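Local atomic coordinates of putative lipoprotein (Bacteroides fragilis, PDB entry 3QNK), a protein that probably binds glycans or related nutrients at the outer membrane as a SusD-like lipoprotein of a nutrient-uptake system. Residues B[215-227]-B[414-426]. Residues are numbered along the deposited sequence; the frame is centred on the assembly and turned at random.
Sequences LVDGTTPEKYRSI and AVNMIRQRVGLPD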
ATOM      1  N   LEU B 215      37.257  -1.311  10.704  1.00 56.39           N
ATOM      2  CA  LEU B 215      37.040  -1.932   9.387  1.00 53.07           C
ATOM      3  C   LEU B 215      37.453  -3.394   9.425  1.00 56.49           C
ATOM      4  O   LEU B 215      38.536  -3.709   9.928  1.00 57.37           O
ATOM      5  CB  LEU B 215      37.807  -1.222   8.261  1.00 51.86           C
ATOM      6  CG  LEU B 215      37.386   0.193   7.880  1.00 56.72           C
ATOM      7  CD1 LEU B 215      38.342   0.786   6.883  1.00 57.03           C
ATOM      8  CD2 LEU B 215      35.998   0.230   7.290  1.00 57.28           C
ATOM      9  N   VAL B 216      36.571  -4.298   8.951  1.00 51.70           N
ATOM     10  CA  VAL B 216      36.853  -5.744   8.879  1.00 50.70           C
ATOM     11  C   VAL B 216      37.986  -5.920   7.859  1.00 58.90           C
ATOM     12  O   VAL B 216      38.000  -5.225   6.832  1.00 59.81           O
ATOM     13  CB  VAL B 216      35.562  -6.513   8.462  1.00 51.77           C
ATOM     14  CG1 VAL B 216      35.835  -7.916   7.923  1.00 51.28           C
ATOM     15  CG2 VAL B 216      34.525  -6.536   9.567  1.00 51.20           C
ATOM     16  N   ASP B 217      38.936  -6.814   8.137  1.00 57.69           N
ATOM     17  CA  ASP B 217      40.021  -7.111   7.196  1.00 58.02           C
ATOM     18  C   ASP B 217      39.406  -7.694   5.899  1.00 60.70           C
ATOM     19  O   ASP B 217      38.631  -8.640   5.966  1.00 60.80           O
ATOM     20  CB  ASP B 217      41.026  -8.096   7.844  1.00 61.21           C
ATOM     21  CG  ASP B 217      42.208  -8.566   7.008  1.00 73.57           C
ATOM     22  OD1 ASP B 217      42.391  -8.050   5.886  1.00 72.31           O
ATOM     23  OD2 ASP B 217      42.976  -9.427   7.500  1.00 86.47           O
ATOM     24  N   GLY B 218      39.721  -7.091   4.762  1.00 55.74           N
ATOM     25  CA  GLY B 218      39.216  -7.549   3.483  1.00 54.78           C
ATOM     26  C   GLY B 218      40.290  -7.906   2.480  1.00 60.02           C
ATOM     27  O   GLY B 218      40.083  -7.752   1.276  1.00 60.29           O
ATOM     28  N   THR B 219      41.420  -8.419   2.952  1.00 57.65           N
ATOM     29  CA  THR B 219      42.558  -8.749   2.092  1.00 58.38           C
ATOM     30  C   THR B 219      42.320  -9.999   1.244  1.00 63.16           C
ATOM     31  O   THR B 219      43.093 -10.258   0.319  1.00 63.09           O
ATOM     32  CB  THR B 219      43.844  -8.839   2.906  1.00 62.97           C
ATOM     33  OG1 THR B 219      43.615  -9.639   4.068  1.00 67.38           O
ATOM     34  CG2 THR B 219      44.368  -7.450   3.288  1.00 54.47           C
ATOM     35  N   THR B 220      41.237 -10.741   1.523  1.00 60.08           N
ATOM     36  CA  THR B 220      40.788 -11.864   0.695  1.00 59.22           C
ATOM     37  C   THR B 220      39.295 -11.673   0.394  1.00 60.08           C
ATOM     38  O   THR B 220      38.582 -11.065   1.210  1.00 59.39           O
ATOM     39  CB  THR B 220      41.073 -13.242   1.313  1.00 68.95           C
ATOM     40  OG1 THR B 220      40.236 -13.471   2.433  1.00 75.95           O
ATOM     41  CG2 THR B 220      42.512 -13.464   1.652  1.00 64.58           C
ATOM     42  N   PRO B 221      38.805 -12.159  -0.776  1.00 53.77           N
ATOM     43  CA  PRO B 221      37.362 -12.039  -1.094  1.00 51.46           C
ATOM     44  C   PRO B 221      36.436 -12.578   0.007  1.00 55.02           C
ATOM     45  O   PRO B 221      35.488 -11.891   0.390  1.00 51.84           O
ATOM     46  CB  PRO B 221      37.229 -12.881  -2.360  1.00 52.66           C
ATOM     47  CG  PRO B 221      38.563 -12.823  -2.973  1.00 57.11           C
ATOM     48  CD  PRO B 221      39.515 -12.884  -1.843  1.00 53.86           C
ATOM     49  N   GLU B 222      36.751 -13.793   0.545  1.00 54.85           N
ATOM     50  CA  GLU B 222      35.999 -14.431   1.619  1.00 54.98           C
ATOM     51  C   GLU B 222      35.966 -13.503   2.839  1.00 58.73           C
ATOM     52  O   GLU B 222      34.893 -13.268   3.388  1.00 58.58           O
ATOM     53  CB  GLU B 222      36.609 -15.795   1.960  1.00 57.69           C
ATOM     54  N   LYS B 223      37.130 -12.925   3.221  1.00 56.22           N
ATOM     55  CA  LYS B 223      37.269 -11.999   4.360  1.00 55.58           C
ATOM     56  C   LYS B 223      36.379 -10.763   4.191  1.00 55.92           C
ATOM     57  O   LYS B 223      35.676 -10.397   5.118  1.00 53.52           O
ATOM     58  CB  LYS B 223      38.727 -11.558   4.545  1.00 58.07           C
ATOM     59  CG  LYS B 223      39.531 -12.438   5.477  1.00 67.13           C
ATOM     60  CD  LYS B 223      40.994 -12.041   5.423  1.00 68.38           C
ATOM     61  CE  LYS B 223      41.802 -12.739   6.472  1.00 74.42           C
ATOM     62  NZ  LYS B 223      43.185 -12.193   6.529  1.00 96.49           N
ATOM     63  N   TYR B 224      36.393 -10.140   3.004  1.00 53.42           N
ATOM     64  CA  TYR B 224      35.572  -8.964   2.712  1.00 52.42           C
ATOM     65  C   TYR B 224      34.084  -9.311   2.774  1.00 58.13           C
ATOM     66  O   TYR B 224      33.339  -8.613   3.465  1.00 56.91           O
ATOM     67  CB  TYR B 224      35.933  -8.366   1.351  1.00 51.98           C
ATOM     68  CG  TYR B 224      35.220  -7.060   1.060  1.00 52.50           C
ATOM     69  CD1 TYR B 224      35.763  -5.841   1.461  1.00 54.21           C
ATOM     70  CD2 TYR B 224      34.026  -7.038   0.347  1.00 51.45           C
ATOM     71  CE1 TYR B 224      35.126  -4.637   1.171  1.00 53.86           C
ATOM     72  CE2 TYR B 224      33.369  -5.844   0.077  1.00 50.63           C
ATOM     73  CZ  TYR B 224      33.929  -4.646   0.479  1.00 57.80           C
ATOM     74  OH  TYR B 224      33.284  -3.470   0.202  1.00 60.76           O
ATOM     75  N   ARG B 225      33.661 -10.417   2.094  1.00 56.45           N
ATOM     76  CA  ARG B 225      32.261 -10.893   2.077  1.00 55.31           C
ATOM     77  C   ARG B 225      31.724 -11.213   3.459  1.00 56.99           C
ATOM     78  O   ARG B 225      30.513 -11.163   3.664  1.00 57.72           O
ATOM     79  CB  ARG B 225      32.111 -12.141   1.221  1.00 53.26           C
ATOM     80  CG  ARG B 225      32.173 -11.866  -0.249  1.00 46.95           C
ATOM     81  CD  ARG B 225      31.736 -13.048  -1.034  1.00 41.23           C
ATOM     82  NE  ARG B 225      32.487 -14.269  -0.709  1.00 53.02           N
ATOM     83  CZ  ARG B 225      33.420 -14.830  -1.480  1.00 62.87           C
ATOM     84  NH1 ARG B 225      33.735 -14.294  -2.659  1.00 47.10           N
ATOM     85  NH2 ARG B 225      34.017 -15.943  -1.095  1.00 48.34           N
ATOM     86  N   SER B 226      32.607 -11.528   4.400  1.00 51.63           N
ATOM     87  CA  SER B 226      32.215 -11.875   5.764  1.00 52.28           C
ATOM     88  C   SER B 226      31.564 -10.704   6.533  1.00 56.30           C
ATOM     89  O   SER B 226      31.051 -10.936   7.619  1.00 58.75           O
ATOM     90  CB  SER B 226      33.404 -12.425   6.541  1.00 53.12           C
ATOM     91  OG  SER B 226      34.200 -11.351   7.003  1.00 59.31           O
ATOM     92  N   ILE B 227      31.571  -9.469   5.986  1.00 50.68           N
ATOM     93  CA  ILE B 227      30.942  -8.301   6.621  1.00 49.61           C
ATOM     94  C   ILE B 227      29.444  -8.587   6.696  1.00 57.67           C
ATOM     95  O   ILE B 227      28.801  -8.350   7.724  1.00 59.48           O
ATOM     96  CB  ILE B 227      31.277  -7.010   5.815  1.00 50.95           C
ATOM     97  CG1 ILE B 227      32.770  -6.637   5.941  1.00 50.58           C
ATOM     98  CG2 ILE B 227      30.375  -5.815   6.201  1.00 51.60           C
ATOM     99  CD1 ILE B 227      33.275  -5.646   4.896  1.00 50.54           C
ATOM    100  N   ALA B 414      42.121   9.519   3.968  1.00 55.36           N
ATOM    101  CA  ALA B 414      40.825   8.888   4.228  1.00 52.79           C
ATOM    102  C   ALA B 414      40.447   7.816   3.165  1.00 57.13           C
ATOM    103  O   ALA B 414      40.073   6.712   3.542  1.00 56.57           O
ATOM    104  CB  ALA B 414      39.743   9.944   4.315  1.00 52.76           C
ATOM    105  N   VAL B 415      40.554   8.118   1.859  1.00 53.25           N
ATOM    106  CA  VAL B 415      40.185   7.150   0.820  1.00 51.53           C
ATOM    107  C   VAL B 415      41.185   5.965   0.798  1.00 56.01           C
ATOM    108  O   VAL B 415      40.789   4.829   0.512  1.00 55.06           O
ATOM    109  CB  VAL B 415      40.010   7.821  -0.582  1.00 55.30           C
ATOM    110  CG1 VAL B 415      41.333   8.330  -1.163  1.00 56.15           C
ATOM    111  CG2 VAL B 415      39.319   6.893  -1.565  1.00 53.93           C
ATOM    112  N   ASN B 416      42.459   6.215   1.150  1.00 54.61           N
ATOM    113  CA  ASN B 416      43.475   5.166   1.157  1.00 54.15           C
ATOM    114  C   ASN B 416      43.247   4.170   2.304  1.00 59.25           C
ATOM    115  O   ASN B 416      43.758   3.071   2.234  1.00 60.47           O
ATOM    116  CB  ASN B 416      44.884   5.754   1.169  1.00 54.05           C
ATOM    117  CG  ASN B 416      45.314   6.285  -0.187  1.00 59.94           C
ATOM    118  OD1 ASN B 416      44.783   5.888  -1.225  1.00 54.95           O
ATOM    119  ND2 ASN B 416      46.261   7.221  -0.223  1.00 41.14           N
HETATM  120  N   MSE B 417      42.399   4.497   3.285  1.00 56.38           N
HETATM  121  CA  MSE B 417      42.027   3.549   4.343  1.00 55.65           C
HETATM  122  C   MSE B 417      41.186   2.417   3.746  1.00 57.13           C
HETATM  123  O   MSE B 417      41.378   1.251   4.084  1.00 57.09           O
HETATM  124  CB  MSE B 417      41.240   4.266   5.444  1.00 57.75           C
HETATM  125  CG  MSE B 417      42.104   5.161   6.285  1.00 65.53           C
HETATM  126 SE   MSE B 417      43.350   4.151   7.391  0.75 74.08          SE
HETATM  127  CE  MSE B 417      42.117   3.029   8.430  1.00 69.92           C
ATOM    128  N   ILE B 418      40.295   2.772   2.814  1.00 53.47           N
ATOM    129  CA  ILE B 418      39.395   1.855   2.100  1.00 52.93           C
ATOM    130  C   ILE B 418      40.203   0.928   1.156  1.00 57.84           C
ATOM    131  O   ILE B 418      39.924  -0.283   1.081  1.00 57.57           O
ATOM    132  CB  ILE B 418      38.300   2.669   1.377  1.00 54.15           C
ATOM    133  CG1 ILE B 418      37.414   3.440   2.390  1.00 54.10           C
ATOM    134  CG2 ILE B 418      37.457   1.829   0.417  1.00 54.36           C
ATOM    135  CD1 ILE B 418      36.903   2.660   3.597  1.00 57.50           C
ATOM    136  N   ARG B 419      41.215   1.496   0.483  1.00 53.75           N
ATOM    137  CA  ARG B 419      42.102   0.750  -0.407  1.00 53.31           C
ATOM    138  C   ARG B 419      43.046  -0.150   0.393  1.00 57.91           C
ATOM    139  O   ARG B 419      43.291  -1.287  -0.004  1.00 59.15           O
ATOM    140  CB  ARG B 419      42.934   1.692  -1.300  1.00 51.30           C
ATOM    141  CG  ARG B 419      42.183   2.839  -1.915  1.00 45.64           C
ATOM    142  CD  ARG B 419      43.049   3.426  -2.995  1.00 54.50           C
ATOM    143  NE  ARG B 419      42.600   2.906  -4.277  1.00 60.70           N
ATOM    144  CZ  ARG B 419      43.365   2.294  -5.160  1.00 60.22           C
ATOM    145  NH1 ARG B 419      44.664   2.177  -4.955  1.00 54.19           N
ATOM    146  NH2 ARG B 419      42.847   1.819  -6.261  1.00 57.01           N
ATOM    147  N   GLN B 420      43.593   0.358   1.496  1.00 54.05           N
ATOM    148  CA  GLN B 420      44.484  -0.438   2.339  1.00 55.56           C
ATOM    149  C   GLN B 420      43.783  -1.694   2.833  1.00 56.75           C
ATOM    150  O   GLN B 420      44.420  -2.740   2.886  1.00 57.06           O
ATOM    151  CB  GLN B 420      45.018   0.361   3.552  1.00 58.36           C
ATOM    152  CG  GLN B 420      46.208   1.281   3.249  1.00 86.12           C
ATOM    153  CD  GLN B 420      46.490   2.295   4.367  1.00106.81           C
ATOM    154  OE1 GLN B 420      46.663   3.528   4.123  1.00 95.06           O
ATOM    155  NE2 GLN B 420      46.575   1.783   5.618  1.00 91.92           N
ATOM    156  N   ARG B 421      42.456  -1.615   3.111  1.00 51.39           N
ATOM    157  CA  ARG B 421      41.804  -2.773   3.698  1.00 51.31           C
ATOM    158  C   ARG B 421      41.530  -3.901   2.702  1.00 54.58           C
ATOM    159  O   ARG B 421      41.171  -4.988   3.157  1.00 54.20           O
ATOM    160  CB  ARG B 421      40.577  -2.428   4.573  1.00 48.69           C
ATOM    161  CG  ARG B 421      39.305  -2.353   3.881  1.00 61.55           C
ATOM    162  CD  ARG B 421      38.393  -3.554   3.958  1.00 56.23           C
ATOM    163  NE  ARG B 421      37.089  -2.992   3.637  1.00 50.73           N
ATOM    164  CZ  ARG B 421      36.109  -2.896   4.516  1.00 62.67           C
ATOM    165  NH1 ARG B 421      36.197  -3.518   5.687  1.00 52.25           N
ATOM    166  NH2 ARG B 421      35.007  -2.229   4.215  1.00 43.82           N
ATOM    167  N   VAL B 422      41.788  -3.688   1.390  1.00 51.33           N
ATOM    168  CA  VAL B 422      41.638  -4.715   0.343  1.00 50.03           C
ATOM    169  C   VAL B 422      42.986  -4.950  -0.388  1.00 56.11           C
ATOM    170  O   VAL B 422      43.014  -5.453  -1.528  1.00 58.64           O
ATOM    171  CB  VAL B 422      40.481  -4.405  -0.637  1.00 51.38           C
ATOM    172  CG1 VAL B 422      39.136  -4.531   0.077  1.00 51.06           C
ATOM    173  CG2 VAL B 422      40.639  -3.039  -1.307  1.00 49.92           C
ATOM    174  N   GLY B 423      44.079  -4.558   0.262  1.00 51.38           N
ATOM    175  CA  GLY B 423      45.432  -4.710  -0.268  1.00 50.80           C
ATOM    176  C   GLY B 423      45.789  -3.881  -1.487  1.00 53.37           C
ATOM    177  O   GLY B 423      46.739  -4.213  -2.207  1.00 53.65           O
ATOM    178  N   LEU B 424      45.026  -2.809  -1.741  1.00 50.89           N
ATOM    179  CA  LEU B 424      45.263  -1.911  -2.886  1.00 50.24           C
ATOM    180  C   LEU B 424      46.293  -0.838  -2.524  1.00 56.05           C
ATOM    181  O   LEU B 424      46.237  -0.290  -1.428  1.00 55.83           O
ATOM    182  CB  LEU B 424      43.962  -1.262  -3.413  1.00 47.67           C
ATOM    183  CG  LEU B 424      43.070  -2.143  -4.298  1.00 48.59           C
ATOM    184  CD1 LEU B 424      41.781  -1.440  -4.631  1.00 45.58           C
ATOM    185  CD2 LEU B 424      43.783  -2.536  -5.601  1.00 50.25           C
ATOM    186  N   PRO B 425      47.259  -0.540  -3.416  1.00 55.44           N
ATOM    187  CA  PRO B 425      48.251   0.492  -3.095  1.00 56.51           C
ATOM    188  C   PRO B 425      47.606   1.886  -2.959  1.00 61.05           C
ATOM    189  O   PRO B 425      46.559   2.153  -3.522  1.00 59.75           O
ATOM    190  CB  PRO B 425      49.232   0.408  -4.269  1.00 58.40           C
ATOM    191  CG  PRO B 425      48.454  -0.127  -5.376  1.00 62.13           C
ATOM    192  CD  PRO B 425      47.476  -1.081  -4.773  1.00 57.23           C
ATOM    193  N   ASP B 426      48.229   2.754  -2.189  1.00 59.79           N
ATOM    194  CA  ASP B 426      47.716   4.093  -1.942  1.00 59.63           C
ATOM    195  C   ASP B 426      47.669   4.973  -3.191  1.00 63.30           C
ATOM    196  O   ASP B 426      48.531   4.894  -4.072  1.00 64.78           O
ATOM    197  CB  ASP B 426      48.557   4.780  -0.851  1.00 62.39           C
ATOM    198  CG  ASP B 426      48.238   4.291   0.561  1.00 79.25           C
ATOM    199  OD1 ASP B 426      47.348   3.394   0.705  1.00 81.73           O
ATOM    200  OD2 ASP B 426      48.850   4.813   1.524  1.00 83.67           O
TER
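Leu215 lays its CD2 methyl over one face of the Arg421 guanidinium, while its CD1 reaches Ile418 CD1 at 4.0 Å; Tyr395 of helix 391-405 packs against both of these aliphatic side chains. At Val216 the grip becomes polar. Arg421 NH1 donates to a lone pair of Val216 O, in the carbonyl plane, at 2.7 Å (N-H...O 156°), and this oxygen lies nearly in the guanidinium plane. The arginine gets there by a bent chain, with chi2 at 99° turning the guanidinium toward the backbone of Val216. Salt bridges to Glu237 through NH1 and to Glu446 through NH2 fix the buried group, and Glu237 also accepts from Val216 N. Asp217 folds back in an Asx turn: its OD1 takes both the backbone N and the OG1 of Thr219 from the same face of the carboxylate, and OD2 forms a salt bridge with Lys223. Gly218 N makes a weak bond to Arg421 O at 3.0 Å, and Gly218 O receives the CA-H of Val422. Here the turn at Gly218 meets the C-terminal end of helix 408-420, closed by a Schellman motif with Gly423 at C-prime, in the alpha-alpha superhelix of this SusD-family protein. Thr220 N-caps the short helix 221-225, from which Tyr224 turns its ring nearly perpendicular to the guanidinium, the planes 85° apart. Arg421 NE lies at the ring edge, 3.6 Å from Tyr224 CE1, and Tyr224 CD1 packs against Val422 CG1. Ile227 CD1 joins Tyr224 on the guanidinium face opposite Leu215, 3.7 Å from Arg421 NH1.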